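Local coordinates for hemin ABC transporter, periplasmic hemin-binding protein HutB (Vibrio cholerae, PDB 5KHL), which probably binds hemin in the periplasm and delivers it to an ABC transporter for import across the inner membrane, at residues 28-32 with 254-258. Residues are numbered along the deposited sequence; the frame is centred on the assembly and turned at random.
Sequences ELILA and LGLKS
Glu28 OE1 accepts from Lys257 N and from a water, at the start of helix 256-269. The bond from Lys257 N to Glu28 OE1 is long but nearly straight, 3.3 Å with an N-H...O angle of 173°. Leu256 N donates to Glu28 OE2 at 2.8 Å, 24° out of the carboxylate plane. Each oxygen is met on its syn side by a backbone N-H, so the two bonds together limit rotation of the carboxylate. The water also donates to Ser258 OG, bridging Glu28 to Ser258 in the same first turn. Glu28 CG lies between its backbone N and carbonyl carbon (chi1 58°), and the chain is extended beyond it, which carries the carboxylate to the start of the other helix. The negative carboxylate meets the amino end of the helix, where the helix dipole probably favours it. Gly255 is the N-cap residue and has no side chain to cap with; Glu28 supplies acceptors from another helix instead. Glu28 OE2 lies 3.1 Å from Gly255 CA. The turn is also tied internally, by Gly255 N to Ser258 OG at 2.6 Å.

Leu256 packs beside this polar grip. Leu256 CD1 rests on Ala32 CB at 3.5 Å, one helical turn on from Glu28, and Leu256 CG meets Leu29 CD2 at 3.9 Å.

The contact joins helix 24-32 to the C-terminal helix 256-269, and so probably forms part of the interface between the two lobes. It lies against helix 125-143, which appears to be the family's long connecting helix and touches Ala32 and Leu256 through Leu130 and Val134. Helix 107-120 lies against Leu29.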
loop_
_atom_site.group_PDB
_atom_site.type_symbol
_atom_site.label_atom_id
_atom_site.label_comp_id
_atom_site.label_asym_id
_atom_site.label_seq_id
_atom_site.Cartn_x
_atom_site.Cartn_y
_atom_site.Cartn_z
ATOM N N GLU A 28 3.830 -3.969 -9.104
ATOM C CA GLU A 28 4.359 -2.645 -9.447
ATOM C C GLU A 28 5.873 -2.735 -9.653
ATOM O O GLU A 28 6.399 -2.196 -10.620
ATOM C CB GLU A 28 3.986 -1.568 -8.394
ATOM C CG GLU A 28 4.440 -1.840 -6.970
ATOM C CD GLU A 28 4.526 -0.587 -6.079
ATOM O OE1 GLU A 28 3.735 0.370 -6.240
ATOM O OE2 GLU A 28 5.403 -0.575 -5.191
ATOM N N LEU A 29 6.563 -3.441 -8.764
ATOM C CA LEU A 29 8.000 -3.562 -8.884
ATOM C C LEU A 29 8.370 -4.347 -10.155
ATOM O O LEU A 29 9.240 -3.913 -10.919
ATOM C CB LEU A 29 8.593 -4.202 -7.618
ATOM C CG LEU A 29 8.406 -3.339 -6.354
ATOM C CD1 LEU A 29 9.064 -3.961 -5.141
ATOM C CD2 LEU A 29 8.922 -1.929 -6.563
ATOM N N ILE A 30 7.676 -5.459 -10.404
ATOM C CA ILE A 30 7.882 -6.261 -11.619
ATOM C C ILE A 30 7.761 -5.398 -12.886
ATOM O O ILE A 30 8.581 -5.486 -13.806
ATOM C CB ILE A 30 6.883 -7.463 -11.692
ATOM C CG1 ILE A 30 7.115 -8.412 -10.514
ATOM C CG2 ILE A 30 7.030 -8.226 -13.016
ATOM C CD1 ILE A 30 6.363 -9.715 -10.595
ATOM N N LEU A 31 6.749 -4.543 -12.910
ATOM C CA LEU A 31 6.593 -3.572 -13.983
ATOM C C LEU A 31 7.725 -2.532 -13.960
ATOM O O LEU A 31 8.313 -2.232 -14.997
ATOM C CB LEU A 31 5.220 -2.885 -13.883
ATOM C CG LEU A 31 3.996 -3.476 -14.600
ATOM C CD1 LEU A 31 3.868 -4.971 -14.399
ATOM C CD2 LEU A 31 2.711 -2.778 -14.143
ATOM N N ALA A 32 8.048 -2.000 -12.780
ATOM C CA ALA A 32 9.048 -0.924 -12.678
ATOM C C ALA A 32 10.398 -1.392 -13.158
ATOM O O ALA A 32 11.176 -0.615 -13.690
ATOM C CB ALA A 32 9.155 -0.406 -11.252
ATOM N N LEU A 254 4.618 -0.567 1.705
ATOM C CA LEU A 254 5.112 0.738 1.188
ATOM C C LEU A 254 5.779 0.587 -0.166
ATOM O O LEU A 254 6.781 -0.099 -0.305
ATOM C CB LEU A 254 6.084 1.435 2.143
ATOM C CG LEU A 254 6.467 2.884 1.727
ATOM C CD1 LEU A 254 5.443 3.935 2.175
ATOM C CD2 LEU A 254 7.879 3.292 2.184
ATOM N N GLY A 255 5.223 1.244 -1.171
ATOM C CA GLY A 255 5.681 1.038 -2.532
ATOM C C GLY A 255 5.827 2.308 -3.346
ATOM O O GLY A 255 5.876 3.409 -2.792
ATOM N N LEU A 256 5.896 2.145 -4.667
ATOM C CA LEU A 256 6.129 3.260 -5.573
ATOM C C LEU A 256 4.926 4.192 -5.615
ATOM O O LEU A 256 5.073 5.426 -5.608
ATOM C CB LEU A 256 6.453 2.750 -6.969
ATOM C CG LEU A 256 7.597 1.733 -7.032
ATOM C CD1 LEU A 256 7.925 1.407 -8.480
ATOM C CD2 LEU A 256 8.846 2.239 -6.298
ATOM N N LYS A 257 3.738 3.592 -5.651
ATOM C CA LYS A 257 2.478 4.330 -5.543
ATOM C C LYS A 257 2.373 5.096 -4.213
ATOM O O LYS A 257 1.889 6.223 -4.182
ATOM C CB LYS A 257 1.291 3.371 -5.692
ATOM C CG LYS A 257 -0.048 4.051 -5.940
ATOM C CD LYS A 257 -0.074 4.774 -7.287
ATOM C CE LYS A 257 -0.943 6.039 -7.233
ATOM N NZ LYS A 257 -2.361 5.748 -6.907
ATOM N N SER A 258 2.828 4.473 -3.125
ATOM C CA SER A 258 2.853 5.117 -1.816
ATOM C C SER A 258 3.626 6.420 -1.877
ATOM O O SER A 258 3.142 7.463 -1.448
ATOM C CB SER A 258 3.477 4.210 -0.764
ATOM O OG SER A 258 3.159 2.856 -0.995
HETATM O O HOH W 1 2.313 1.124 -3.374
#